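Tail fiber protein (Acinetobacter phage AM24, PDB 5W5P) probably recognises and breaks down the capsular polysaccharide of its Acinetobacter baumannii host as the trimeric tailspike of the phage. Local coordinates at residues A[254-260]-A[276-282]; A[303-309]-A[325-330]; A[42-46]-A[84-90]; A[53-59]-A[71-77]. All blocks are in the same frame, centred on the assembly; numbering follows the deposited sequence.

How the contacts relate
Contacts 3 and 4 come first along the chain and lie in a small N-terminal domain, their centres about 11 Å apart. The hairpin of contact 4 falls within the span bridged by contact 3, and helix 42-46 packs on the same four-stranded antiparallel sheet, Leu-45 meeting Val-57 and Val-59. Contacts 1 and 2 follow one after the other in the parallel beta-helix, centres about 10 Å apart, joined where strands 279-285 and 306-310 are neighbours and where Arg-278 reaches Asn-307. Centres of the two groups are about 43 to 56 Å apart, without touching, which reflects the elongated shape of the spike. Contacts 1, 2 and 4 also touch a second subunit of the trimer.

Contact 1 of 4, residues A[254-260]-A[276-282]; sequences TGYVQSV and SKRGFNV
Residues 256-260 run parallel to 278-282 in register, Val-257 N donating to Arg-278 O, Phe-280 N to Val-257 O and Ser-259 N to Phe-280 O, the last at 2.8 Å and almost straight (170°). On the face that carries Gln-258 and Phe-280, the Phe-280 ring turns its edge to the face of Tyr-256 in an offset edge-to-face pair, planes at 80°, with Phe-280 CE1 3.5 Å from Tyr-256 CD2. Tyr-256 CG sits between its own N and carbonyl carbon (chi1 61°), which lifts the ring to meet that edge. Arg-278 NH2 lies over the rim of one face of Phe-280, and the guanidinium is held by Glu-252, Ala-305 O and Asn-307. On the other face, Val-257 CG2 touches Val-282 CG2 at 3.7 Å. At the corner, where Ser-259 and Asn-281 both have positive phi, Asn-281 ND2 gives Ser-259 OG a straight bond of 3.0 Å in its amide plane, while Asn-281 OD1 accepts from Arg-310. Tyr-337 of a second subunit packs on Phe-280 and Asn-281. Matching corners stacked in register, with side chains piled on successive coils, are characteristic of the right-handed parallel beta-helix of phage tailspikes.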
loop_
_atom_site.group_PDB
_atom_site.type_symbol
_atom_site.label_atom_id
_atom_site.label_comp_id
_atom_site.label_asym_id
_atom_site.label_seq_id
_atom_site.Cartn_x
_atom_site.Cartn_y
_atom_site.Cartn_z
ATOM N N THR A 254 0.266 30.614 -1.828
ATOM C CA THR A 254 -1.122 30.179 -1.866
ATOM C C THR A 254 -1.430 29.438 -0.574
ATOM O O THR A 254 -0.542 29.170 0.240
ATOM C CB THR A 254 -1.408 29.265 -3.068
ATOM O OG1 THR A 254 -0.766 27.999 -2.868
ATOM C CG2 THR A 254 -0.901 29.885 -4.356
ATOM N N GLY A 255 -2.704 29.101 -0.385
ATOM C CA GLY A 255 -3.061 28.200 0.686
ATOM C C GLY A 255 -2.489 26.814 0.465
ATOM O O GLY A 255 -2.081 26.443 -0.633
ATOM N N TYR A 256 -2.452 26.031 1.536
ATOM C CA TYR A 256 -1.968 24.666 1.431
ATOM C C TYR A 256 -2.569 23.814 2.537
ATOM O O TYR A 256 -3.034 24.319 3.561
ATOM C CB TYR A 256 -0.438 24.604 1.485
ATOM C CG TYR A 256 0.180 25.126 2.760
ATOM C CD1 TYR A 256 0.485 26.473 2.905
ATOM C CD2 TYR A 256 0.481 24.266 3.808
ATOM C CE1 TYR A 256 1.063 26.953 4.064
ATOM C CE2 TYR A 256 1.054 24.734 4.974
ATOM C CZ TYR A 256 1.348 26.079 5.097
ATOM O OH TYR A 256 1.921 26.549 6.257
ATOM N N VAL A 257 -2.556 22.505 2.307
ATOM C CA VAL A 257 -2.965 21.520 3.297
ATOM C C VAL A 257 -1.714 20.804 3.784
ATOM O O VAL A 257 -0.722 20.675 3.054
ATOM C CB VAL A 257 -4.000 20.525 2.725
ATOM C CG1 VAL A 257 -5.230 21.272 2.205
ATOM C CG2 VAL A 257 -3.389 19.673 1.630
ATOM N N GLN A 258 -1.748 20.352 5.035
ATOM C CA GLN A 258 -0.576 19.721 5.628
ATOM C C GLN A 258 -1.013 18.552 6.499
ATOM O O GLN A 258 -1.775 18.735 7.453
ATOM C CB GLN A 258 0.239 20.738 6.433
ATOM C CG GLN A 258 1.278 20.127 7.331
ATOM C CD GLN A 258 2.034 21.167 8.134
ATOM O OE1 GLN A 258 2.559 20.873 9.206
ATOM N NE2 GLN A 258 2.117 22.384 7.607
ATOM N N SER A 259 -0.536 17.356 6.161
ATOM C CA SER A 259 -0.789 16.136 6.923
ATOM C C SER A 259 -2.289 15.913 7.127
ATOM O O SER A 259 -2.821 16.000 8.232
ATOM C CB SER A 259 -0.052 16.168 8.266
ATOM O OG SER A 259 1.351 16.103 8.091
ATOM N N VAL A 260 -2.955 15.626 6.011
ATOM C CA VAL A 260 -4.379 15.310 5.993
ATOM C C VAL A 260 -4.532 13.907 5.421
ATOM O O VAL A 260 -4.040 13.626 4.320
ATOM C CB VAL A 260 -5.184 16.331 5.172
ATOM C CG1 VAL A 260 -6.637 15.869 5.010
ATOM C CG2 VAL A 260 -5.127 17.702 5.830
ATOM N N SER A 276 -7.369 23.107 -2.967
ATOM C CA SER A 276 -6.284 24.012 -2.602
ATOM C C SER A 276 -5.306 24.104 -3.777
ATOM O O SER A 276 -5.640 23.734 -4.908
ATOM C CB SER A 276 -5.612 23.541 -1.302
ATOM O OG SER A 276 -4.706 24.519 -0.828
ATOM N N LYS A 277 -4.100 24.605 -3.509
ATOM C CA LYS A 277 -3.064 24.731 -4.525
ATOM C C LYS A 277 -1.746 24.085 -4.128
ATOM O O LYS A 277 -0.844 24.003 -4.967
ATOM C CB LYS A 277 -2.808 26.212 -4.851
ATOM C CG LYS A 277 -4.011 26.940 -5.439
ATOM C CD LYS A 277 -4.366 26.372 -6.804
ATOM C CE LYS A 277 -5.345 27.257 -7.552
ATOM N NZ LYS A 277 -5.479 26.806 -8.967
ATOM N N ARG A 278 -1.608 23.615 -2.894
ATOM C CA ARG A 278 -0.347 23.091 -2.398
ATOM C C ARG A 278 -0.658 22.097 -1.288
ATOM O O ARG A 278 -1.672 22.228 -0.594
ATOM C CB ARG A 278 0.560 24.233 -1.908
ATOM C CG ARG A 278 1.915 23.795 -1.381
ATOM C CD ARG A 278 3.031 24.252 -2.305
ATOM N NE ARG A 278 4.369 24.059 -1.752
ATOM C CZ ARG A 278 4.943 22.880 -1.523
ATOM N NH1 ARG A 278 6.173 22.837 -1.021
ATOM N NH2 ARG A 278 4.306 21.747 -1.799
ATOM N N GLY A 279 0.202 21.096 -1.139
ATOM C CA GLY A 279 -0.042 20.044 -0.168
ATOM C C GLY A 279 1.246 19.484 0.386
ATOM O O GLY A 279 2.282 19.477 -0.283
ATOM N N PHE A 280 1.176 19.010 1.630
ATOM C CA PHE A 280 2.270 18.298 2.283
ATOM C C PHE A 280 1.691 17.056 2.939
ATOM O O PHE A 280 0.757 17.161 3.738
ATOM C CB PHE A 280 2.970 19.163 3.343
ATOM C CG PHE A 280 3.547 20.448 2.817
ATOM C CD1 PHE A 280 2.759 21.591 2.720
ATOM C CD2 PHE A 280 4.885 20.529 2.452
ATOM C CE1 PHE A 280 3.288 22.783 2.249
ATOM C CE2 PHE A 280 5.421 21.721 1.980
ATOM C CZ PHE A 280 4.621 22.848 1.879
ATOM N N ASN A 281 2.238 15.890 2.607
ATOM C CA ASN A 281 1.915 14.635 3.284
ATOM C C ASN A 281 0.406 14.381 3.273
ATOM O O ASN A 281 -0.276 14.394 4.293
ATOM C CB ASN A 281 2.476 14.649 4.708
ATOM C CG ASN A 281 2.189 13.369 5.459
ATOM O OD1 ASN A 281 2.384 12.269 4.939
ATOM N ND2 ASN A 281 1.715 13.506 6.695
ATOM N N VAL A 282 -0.095 14.151 2.068
ATOM C CA VAL A 282 -1.521 14.044 1.800
ATOM C C VAL A 282 -1.841 12.585 1.509
ATOM O O VAL A 282 -1.103 11.912 0.782
ATOM C CB VAL A 282 -1.935 14.951 0.624
ATOM C CG1 VAL A 282 -3.365 14.647 0.166
ATOM C CG2 VAL A 282 -1.761 16.415 1.004
#

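Contact 2 of 4, residues A[303-309]-A[325-330]; sequences SPAVNVI and LGAVYA
Pro-304 lies flat against Tyr-329, and the tyrosine can be followed outward from its backbone. Tyr-329 CG stands beside its own N (chi1 -61°), and a chi2 of -10° turns the ring broadside to the proline. Tyr-329 CB itself makes no close contact; Tyr-329 CG comes 3.8 Å from Pro-304 CB. Pro-304 CB sits over the ring centre, 3.5 Å from the centroid and 3° off the normal, a CH-pi contact. Along one side of the ring, CD2 meets Pro-304 CG at 3.5 Å and CE2 meets Pro-304 CD and CG, while CD1 and CE1 on the other side touch Pro-304 CB alone. CZ is still within 3.8 Å of Pro-304 CB, and Tyr-329 OH ends 4.0 Å from Ser-303 C. A cis peptide bond precedes the proline.

On the proline's side of the ring, Ala-327 O is gripped by two successive amides, Ala-305 N at 2.8 Å and Val-306 N at 2.9 Å. Parallel pairing continues with Tyr-329 N to Val-306 O and Val-308 N to Tyr-329 O. Val-306 and Val-328 stand side by side, pointing the same way, whereas Ile-309 CD1 meets Leu-325 CD1 tip to tip at 4.0 Å. These aliphatic groups belong to the packed interior of the beta-helix, where Val-296 and Leu-298 of strand 294-298 join them. Strand 279-285 flanks residues 305-308 through backbone bonds, and Trp-412 of a second subunit stacks on Tyr-329.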
loop_
_atom_site.group_PDB
_atom_site.type_symbol
_atom_site.label_atom_id
_atom_site.label_comp_id
_atom_site.label_asym_id
_atom_site.label_seq_id
_atom_site.Cartn_x
_atom_site.Cartn_y
_atom_site.Cartn_z
ATOM N N SER A 303 7.151 24.421 -6.884
ATOM C CA SER A 303 8.192 23.442 -7.201
ATOM C C SER A 303 8.642 22.789 -5.902
ATOM O O SER A 303 9.672 23.169 -5.329
ATOM C CB SER A 303 9.373 24.096 -7.923
ATOM O OG SER A 303 8.921 24.958 -8.949
ATOM N N PRO A 304 7.896 21.788 -5.409
ATOM C CA PRO A 304 6.708 21.228 -6.051
ATOM C C PRO A 304 5.419 21.878 -5.570
ATOM O O PRO A 304 5.452 22.811 -4.767
ATOM C CB PRO A 304 6.754 19.772 -5.609
ATOM C CG PRO A 304 7.264 19.876 -4.194
ATOM C CD PRO A 304 8.207 21.074 -4.157
ATOM N N ALA A 305 4.291 21.380 -6.072
ATOM C CA ALA A 305 2.993 21.701 -5.495
ATOM C C ALA A 305 2.595 20.720 -4.401
ATOM O O ALA A 305 1.958 21.119 -3.418
ATOM C CB ALA A 305 1.915 21.720 -6.585
ATOM N N VAL A 306 2.970 19.449 -4.544
ATOM C CA VAL A 306 2.583 18.392 -3.617
ATOM C C VAL A 306 3.842 17.675 -3.150
ATOM O O VAL A 306 4.562 17.083 -3.962
ATOM C CB VAL A 306 1.609 17.391 -4.261
ATOM C CG1 VAL A 306 1.110 16.401 -3.223
ATOM C CG2 VAL A 306 0.444 18.122 -4.925
ATOM N N ASN A 307 4.108 17.727 -1.850
ATOM C CA ASN A 307 5.202 16.987 -1.228
ATOM C C ASN A 307 4.610 15.703 -0.658
ATOM O O ASN A 307 4.089 15.695 0.460
ATOM C CB ASN A 307 5.883 17.818 -0.144
ATOM C CG ASN A 307 6.841 18.856 -0.712
ATOM O OD1 ASN A 307 6.450 19.983 -1.018
ATOM N ND2 ASN A 307 8.105 18.472 -0.862
ATOM N N VAL A 308 4.694 14.622 -1.440
ATOM C CA VAL A 308 4.137 13.305 -1.123
ATOM C C VAL A 308 2.614 13.326 -1.146
ATOM O O VAL A 308 1.970 14.053 -0.380
ATOM C CB VAL A 308 4.638 12.769 0.233
ATOM C CG1 VAL A 308 4.119 11.352 0.470
ATOM C CG2 VAL A 308 6.142 12.793 0.279
ATOM N N ILE A 309 2.033 12.520 -2.029
ATOM C CA ILE A 309 0.609 12.207 -1.999
ATOM C C ILE A 309 0.463 10.717 -2.269
ATOM O O ILE A 309 1.198 10.147 -3.082
ATOM C CB ILE A 309 -0.197 13.051 -3.013
ATOM C CG1 ILE A 309 -1.690 12.715 -2.938
ATOM C CG2 ILE A 309 0.318 12.854 -4.432
ATOM C CD1 ILE A 309 -2.569 13.660 -3.711
ATOM N N LEU A 325 -3.423 17.662 -10.106
ATOM C CA LEU A 325 -2.301 18.034 -9.260
ATOM C C LEU A 325 -1.286 18.867 -10.034
ATOM O O LEU A 325 -1.186 18.788 -11.266
ATOM C CB LEU A 325 -1.609 16.783 -8.701
ATOM C CG LEU A 325 -2.540 15.793 -8.005
ATOM C CD1 LEU A 325 -1.775 14.544 -7.540
ATOM C CD2 LEU A 325 -3.250 16.451 -6.827
ATOM N N GLY A 326 -0.527 19.664 -9.280
ATOM C CA GLY A 326 0.628 20.368 -9.801
ATOM C C GLY A 326 1.840 19.462 -9.846
ATOM O O GLY A 326 1.732 18.244 -10.033
ATOM N N ALA A 327 3.016 20.064 -9.686
ATOM C CA ALA A 327 4.235 19.281 -9.543
ATOM C C ALA A 327 4.139 18.399 -8.304
ATOM O O ALA A 327 3.833 18.879 -7.208
ATOM C CB ALA A 327 5.450 20.205 -9.450
ATOM N N VAL A 328 4.408 17.106 -8.479
ATOM C CA VAL A 328 4.289 16.116 -7.413
ATOM C C VAL A 328 5.638 15.435 -7.234
ATOM O O VAL A 328 6.180 14.864 -8.188
ATOM C CB VAL A 328 3.203 15.071 -7.722
ATOM C CG1 VAL A 328 3.155 13.992 -6.621
ATOM C CG2 VAL A 328 1.841 15.736 -7.899
ATOM N N TYR A 329 6.175 15.487 -6.015
ATOM C CA TYR A 329 7.340 14.698 -5.631
ATOM C C TYR A 329 6.878 13.565 -4.723
ATOM O O TYR A 329 6.076 13.790 -3.808
ATOM C CB TYR A 329 8.389 15.545 -4.905
ATOM C CG TYR A 329 8.975 16.687 -5.704
ATOM C CD1 TYR A 329 8.738 16.810 -7.065
ATOM C CD2 TYR A 329 9.765 17.646 -5.090
ATOM C CE1 TYR A 329 9.271 17.857 -7.794
ATOM C CE2 TYR A 329 10.305 18.699 -5.811
ATOM C CZ TYR A 329 10.053 18.799 -7.164
ATOM O OH TYR A 329 10.581 19.847 -7.885
ATOM N N ALA A 330 7.375 12.352 -4.983
ATOM C CA ALA A 330 7.050 11.167 -4.190
ATOM C C ALA A 330 5.537 10.933 -4.137
ATOM O O ALA A 330 4.908 10.958 -3.077
ATOM C CB ALA A 330 7.646 11.271 -2.782
#

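Contact 3 of 4, residues A[42-46]-A[84-90]; sequences FDDLR and DNDGTIL
Arg-46, at the end of helix 42-46, forms a salt-bridge network with Asp-84 and Asp-86. It grips Asp-84 side-on, NE giving OD2 a bond of 3.0 Å and NH2 reaching OD1 at 3.2 Å; both oxygens are met on the syn side, somewhat out of the carboxylate plane. NH2 also donates to the anti lone pair of Asp-86 OD1 at 2.9 Å, guanidinium and carboxylate planes 24° apart. The chain of Arg-46 is extended from CG to NE (chi3 -178°), which carries the guanidinium across to both acids. Arg-62 pairs with the second oxygen of Asp-86, so Asp-86 lies between two arginines, which would favour its ionised form.

Hydrogen bonds inside 84-90 shape the acidic loop. Asp-84 OD1 also accepts from Asp-86 N in an Asx turn, on the opposite face of its plane from Arg-46 NH2. Asn-85 OD1 gathers the amides of Gly-87, Thr-88 and Ile-89, an Asx turn and Asx motif that lead into strand 89-91, an outermost strand of this chain's four-stranded antiparallel sheet.

Apolar packing lies beside the charges. Leu-90 CD1 sits over the centre of the Phe-42 ring, 3.6 Å from the centroid, and meets Leu-45 CD2 at 3.7 Å. Its other methyl, CD2, approaches Arg-46 NH2. Phe-73 of strand 71-75 touches both Leu-45 and Leu-90.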
loop_
_atom_site.group_PDB
_atom_site.type_symbol
_atom_site.label_atom_id
_atom_site.label_comp_id
_atom_site.label_asym_id
_atom_site.label_seq_id
_atom_site.Cartn_x
_atom_site.Cartn_y
_atom_site.Cartn_z
ATOM N N PHE A 42 -35.056 22.811 32.075
ATOM C CA PHE A 42 -33.978 23.551 32.725
ATOM C C PHE A 42 -34.523 24.600 33.681
ATOM O O PHE A 42 -33.918 24.865 34.725
ATOM C CB PHE A 42 -33.085 24.224 31.676
ATOM C CG PHE A 42 -31.972 23.352 31.151
ATOM C CD1 PHE A 42 -32.052 21.970 31.218
ATOM C CD2 PHE A 42 -30.849 23.927 30.574
ATOM C CE1 PHE A 42 -31.026 21.179 30.722
ATOM C CE2 PHE A 42 -29.819 23.143 30.078
ATOM C CZ PHE A 42 -29.907 21.767 30.154
ATOM N N ASP A 43 -35.656 25.218 33.338
ATOM C CA ASP A 43 -36.252 26.212 34.224
ATOM C C ASP A 43 -36.711 25.591 35.539
ATOM O O ASP A 43 -36.629 26.238 36.590
ATOM C CB ASP A 43 -37.421 26.908 33.524
ATOM C CG ASP A 43 -37.899 28.141 34.271
ATOM O OD1 ASP A 43 -37.099 29.089 34.429
ATOM O OD2 ASP A 43 -39.075 28.167 34.703
ATOM N N ASP A 44 -37.190 24.345 35.503
ATOM C CA ASP A 44 -37.580 23.674 36.738
ATOM C C ASP A 44 -36.388 23.451 37.656
ATOM O O ASP A 44 -36.531 23.529 38.880
ATOM C CB ASP A 44 -38.256 22.342 36.424
ATOM C CG ASP A 44 -39.562 22.515 35.684
ATOM O OD1 ASP A 44 -40.177 23.596 35.804
ATOM O OD2 ASP A 44 -39.973 21.567 34.982
ATOM N N LEU A 45 -35.209 23.170 37.097
ATOM C CA LEU A 45 -34.030 22.994 37.938
ATOM C C LEU A 45 -33.592 24.316 38.554
ATOM O O LEU A 45 -33.323 24.383 39.759
ATOM C CB LEU A 45 -32.892 22.373 37.132
ATOM C CG LEU A 45 -31.586 22.154 37.899
ATOM C CD1 LEU A 45 -31.725 21.033 38.920
ATOM C CD2 LEU A 45 -30.449 21.860 36.937
ATOM N N ARG A 46 -33.529 25.380 37.748
ATOM C CA ARG A 46 -33.117 26.683 38.269
ATOM C C ARG A 46 -34.058 27.183 39.357
ATOM O O ARG A 46 -33.646 27.968 40.219
ATOM C CB ARG A 46 -33.035 27.707 37.135
ATOM C CG ARG A 46 -31.870 27.484 36.177
ATOM C CD ARG A 46 -31.675 28.675 35.254
ATOM N NE ARG A 46 -30.595 28.447 34.305
ATOM C CZ ARG A 46 -30.779 28.067 33.044
ATOM N NH1 ARG A 46 -32.005 27.877 32.578
ATOM N NH2 ARG A 46 -29.738 27.876 32.248
ATOM N N ASP A 84 -23.444 30.540 34.952
ATOM C CA ASP A 84 -24.327 29.680 34.176
ATOM C C ASP A 84 -23.880 29.662 32.716
ATOM O O ASP A 84 -23.687 30.719 32.107
ATOM C CB ASP A 84 -25.768 30.182 34.296
ATOM C CG ASP A 84 -26.792 29.171 33.812
ATOM O OD1 ASP A 84 -26.732 28.772 32.628
ATOM O OD2 ASP A 84 -27.670 28.784 34.613
ATOM N N ASN A 85 -23.705 28.463 32.155
ATOM C CA ASN A 85 -23.348 28.322 30.748
ATOM C C ASN A 85 -24.463 27.708 29.911
ATOM O O ASN A 85 -24.257 27.468 28.718
ATOM C CB ASN A 85 -22.053 27.505 30.591
ATOM C CG ASN A 85 -22.202 26.048 31.009
ATOM O OD1 ASN A 85 -23.287 25.578 31.335
ATOM N ND2 ASN A 85 -21.089 25.331 31.013
ATOM N N ASP A 86 -25.627 27.444 30.508
ATOM C CA ASP A 86 -26.800 26.936 29.791
ATOM C C ASP A 86 -26.536 25.572 29.153
ATOM O O ASP A 86 -27.069 25.252 28.087
ATOM C CB ASP A 86 -27.285 27.944 28.743
ATOM C CG ASP A 86 -28.769 27.811 28.448
ATOM O OD1 ASP A 86 -29.546 27.607 29.403
ATOM O OD2 ASP A 86 -29.158 27.914 27.269
ATOM N N GLY A 87 -25.720 24.750 29.812
ATOM C CA GLY A 87 -25.461 23.420 29.298
ATOM C C GLY A 87 -24.909 22.430 30.303
ATOM O O GLY A 87 -25.427 21.317 30.427
ATOM N N THR A 88 -23.842 22.804 31.008
ATOM C CA THR A 88 -23.231 21.931 31.998
ATOM C C THR A 88 -23.152 22.547 33.382
ATOM O O THR A 88 -23.026 21.804 34.360
ATOM C CB THR A 88 -21.813 21.518 31.565
ATOM O OG1 THR A 88 -20.997 22.686 31.401
ATOM C CG2 THR A 88 -21.860 20.742 30.249
ATOM N N ILE A 89 -23.215 23.870 33.495
ATOM C CA ILE A 89 -23.302 24.562 34.773
ATOM C C ILE A 89 -24.562 25.411 34.724
ATOM O O ILE A 89 -24.620 26.405 33.987
ATOM C CB ILE A 89 -22.065 25.424 35.057
ATOM C CG1 ILE A 89 -20.782 24.648 34.755
ATOM C CG2 ILE A 89 -22.059 25.886 36.507
ATOM C CD1 ILE A 89 -19.525 25.390 35.132
ATOM N N LEU A 90 -25.577 25.016 35.490
ATOM C CA LEU A 90 -26.830 25.754 35.596
ATOM C C LEU A 90 -26.944 26.299 37.013
ATOM O O LEU A 90 -26.872 25.535 37.982
ATOM C CB LEU A 90 -28.030 24.868 35.253
ATOM C CG LEU A 90 -27.959 24.075 33.939
ATOM C CD1 LEU A 90 -29.165 23.160 33.762
ATOM C CD2 LEU A 90 -27.829 25.013 32.754
#

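Contact 4 of 4, residues A[53-59]-A[71-77]; sequences NGQTVYV and GLFYADT
Val-57 N and Phe-73 O form one of the shortest backbone bonds here, 2.9 Å, and Phe-73 N returns an equal one to Val-57 O, closing a hydrogen-bonded antiparallel pair. Val-59 and Gly-71 make a second such pair, with Gly-71 N 3.0 Å from Val-59 O. Toward the other end, Ala-75 N donates to Gln-55 O. Beyond it the pairing frays: the bond from Gly-54 N to Ala-75 O is weak, and Thr-77 OG1 rests against Asn-53 CB at 3.3 Å, their side chains crossing at about a right angle.

The two strands, 56-59 and 71-75, make a beta hairpin with a long connection, and their axes run at 144° to one another. Strand 56-59 is one of the two outermost strands of this chain's four-stranded antiparallel sheet, and strand 71-75 bonds onward to strand 97-100.

On the face bearing Val-57, Val-59 and Phe-73, Val-59 CG2 touches Phe-73 CD1 at 3.6 Å; with CG1 anti to the backbone N (chi1 -174°), CG2 is left beside that N, where it meets the Phe-73 ring obliquely. Helix 42-46 packs on that face through Phe-42 and Leu-45. On the other face, Thr-56 CG2 comes within 3.9 Å of Leu-72 CB, and Thr-56 OG1 lies 3.6 Å from Tyr-74 CB. Tyr-58 swings its ring beside Gly-71, CD2 lying 3.4 Å from Gly-71 O. Tyr-58 of a second subunit packs on Thr-56 and Leu-72, and Lys-101 of the third subunit on Tyr-58.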
loop_
_atom_site.group_PDB
_atom_site.type_symbol
_atom_site.label_atom_id
_atom_site.label_comp_id
_atom_site.label_asym_id
_atom_site.label_seq_id
_atom_site.Cartn_x
_atom_site.Cartn_y
_atom_site.Cartn_z
ATOM N N ASN A 53 -26.893 18.432 50.538
ATOM C CA ASN A 53 -25.689 18.879 49.854
ATOM C C ASN A 53 -25.162 17.762 48.962
ATOM O O ASN A 53 -25.035 16.614 49.399
ATOM C CB ASN A 53 -24.625 19.305 50.865
ATOM C CG ASN A 53 -24.968 20.614 51.556
ATOM O OD1 ASN A 53 -26.066 21.150 51.387
ATOM N ND2 ASN A 53 -24.031 21.133 52.341
ATOM N N GLY A 54 -24.864 18.099 47.711
ATOM C CA GLY A 54 -24.417 17.101 46.761
ATOM C C GLY A 54 -25.512 16.227 46.201
ATOM O O GLY A 54 -25.226 15.123 45.723
ATOM N N GLN A 55 -26.761 16.680 46.250
ATOM C CA GLN A 55 -27.863 15.895 45.714
ATOM C C GLN A 55 -27.760 15.821 44.197
ATOM O O GLN A 55 -27.404 16.799 43.536
ATOM C CB GLN A 55 -29.203 16.512 46.127
ATOM C CG GLN A 55 -30.432 15.751 45.645
ATOM C CD GLN A 55 -31.713 16.553 45.787
ATOM O OE1 GLN A 55 -31.678 17.767 45.979
ATOM N NE2 GLN A 55 -32.854 15.876 45.696
ATOM N N THR A 56 -28.059 14.651 43.644
ATOM C CA THR A 56 -28.148 14.473 42.201
ATOM C C THR A 56 -29.613 14.305 41.823
ATOM O O THR A 56 -30.303 13.433 42.365
ATOM C CB THR A 56 -27.330 13.272 41.722
ATOM O OG1 THR A 56 -25.994 13.359 42.233
ATOM C CG2 THR A 56 -27.275 13.256 40.200
ATOM N N VAL A 57 -30.082 15.149 40.905
ATOM C CA VAL A 57 -31.432 15.076 40.369
ATOM C C VAL A 57 -31.338 14.929 38.857
ATOM O O VAL A 57 -30.315 15.229 38.237
ATOM C CB VAL A 57 -32.277 16.313 40.738
ATOM C CG1 VAL A 57 -32.440 16.416 42.246
ATOM C CG2 VAL A 57 -31.642 17.574 40.174
ATOM N N TYR A 58 -32.428 14.467 38.261
ATOM C CA TYR A 58 -32.506 14.284 36.821
ATOM C C TYR A 58 -33.396 15.359 36.215
ATOM O O TYR A 58 -34.536 15.546 36.653
ATOM C CB TYR A 58 -33.042 12.894 36.474
ATOM C CG TYR A 58 -33.278 12.708 34.998
ATOM C CD1 TYR A 58 -34.552 12.817 34.464
ATOM C CD2 TYR A 58 -32.222 12.443 34.131
ATOM C CE1 TYR A 58 -34.775 12.662 33.119
ATOM C CE2 TYR A 58 -32.439 12.286 32.775
ATOM C CZ TYR A 58 -33.719 12.396 32.277
ATOM O OH TYR A 58 -33.959 12.243 30.932
ATOM N N VAL A 59 -32.873 16.069 35.218
ATOM C CA VAL A 59 -33.650 17.030 34.440
ATOM C C VAL A 59 -34.024 16.373 33.120
ATOM O O VAL A 59 -33.157 15.840 32.414
ATOM C CB VAL A 59 -32.868 18.334 34.211
ATOM C CG1 VAL A 59 -33.755 19.370 33.540
ATOM C CG2 VAL A 59 -32.324 18.866 35.528
ATOM N N GLY A 71 -30.362 15.176 31.539
ATOM C CA GLY A 71 -29.286 14.447 32.178
ATOM C C GLY A 71 -29.320 14.649 33.681
ATOM O O GLY A 71 -30.242 15.251 34.229
ATOM N N LEU A 72 -28.282 14.128 34.330
ATOM C CA LEU A 72 -28.139 14.225 35.775
ATOM C C LEU A 72 -27.349 15.474 36.145
ATOM O O LEU A 72 -26.367 15.821 35.483
ATOM C CB LEU A 72 -27.435 12.986 36.335
ATOM C CG LEU A 72 -28.128 11.630 36.183
ATOM C CD1 LEU A 72 -27.106 10.510 36.285
ATOM C CD2 LEU A 72 -29.227 11.454 37.229
ATOM N N PHE A 73 -27.784 16.141 37.212
ATOM C CA PHE A 73 -27.126 17.331 37.733
ATOM C C PHE A 73 -26.972 17.183 39.241
ATOM O O PHE A 73 -27.914 16.771 39.926
ATOM C CB PHE A 73 -27.924 18.599 37.401
ATOM C CG PHE A 73 -27.908 18.963 35.942
ATOM C CD1 PHE A 73 -28.821 18.402 35.060
ATOM C CD2 PHE A 73 -26.974 19.865 35.450
ATOM C CE1 PHE A 73 -28.803 18.734 33.716
ATOM C CE2 PHE A 73 -26.954 20.199 34.106
ATOM C CZ PHE A 73 -27.869 19.633 33.241
ATOM N N TYR A 74 -25.791 17.510 39.759
ATOM C CA TYR A 74 -25.538 17.464 41.191
ATOM C C TYR A 74 -25.279 18.867 41.718
ATOM O O TYR A 74 -24.660 19.694 41.042
ATOM C CB TYR A 74 -24.364 16.535 41.532
ATOM C CG TYR A 74 -22.989 17.106 41.278
ATOM C CD1 TYR A 74 -22.429 17.071 40.002
ATOM C CD2 TYR A 74 -22.240 17.657 42.311
ATOM C CE1 TYR A 74 -21.164 17.580 39.755
ATOM C CE2 TYR A 74 -20.979 18.171 42.080
ATOM C CZ TYR A 74 -20.442 18.129 40.798
ATOM O OH TYR A 74 -19.183 18.638 40.561
ATOM N N ALA A 75 -25.774 19.132 42.924
ATOM C CA ALA A 75 -25.629 20.443 43.555
ATOM C C ALA A 75 -24.237 20.529 44.167
ATOM O O ALA A 75 -23.967 19.939 45.214
ATOM C CB ALA A 75 -26.715 20.664 44.601
ATOM N N ASP A 76 -23.346 21.264 43.505
ATOM C CA ASP A 76 -21.981 21.464 43.986
ATOM C C ASP A 76 -22.009 22.545 45.059
ATOM O O ASP A 76 -21.935 23.743 44.773
ATOM C CB ASP A 76 -21.057 21.836 42.832
ATOM C CG ASP A 76 -19.594 21.752 43.206
ATOM O OD1 ASP A 76 -19.293 21.403 44.367
ATOM O OD2 ASP A 76 -18.744 22.038 42.340
ATOM N N THR A 77 -22.114 22.108 46.319
ATOM C CA THR A 77 -22.227 23.043 47.436
ATOM C C THR A 77 -20.959 23.864 47.640
ATOM O O THR A 77 -21.033 24.957 48.212
ATOM C CB THR A 77 -22.568 22.293 48.730
ATOM O OG1 THR A 77 -23.490 21.232 48.448
ATOM C CG2 THR A 77 -23.195 23.237 49.742
#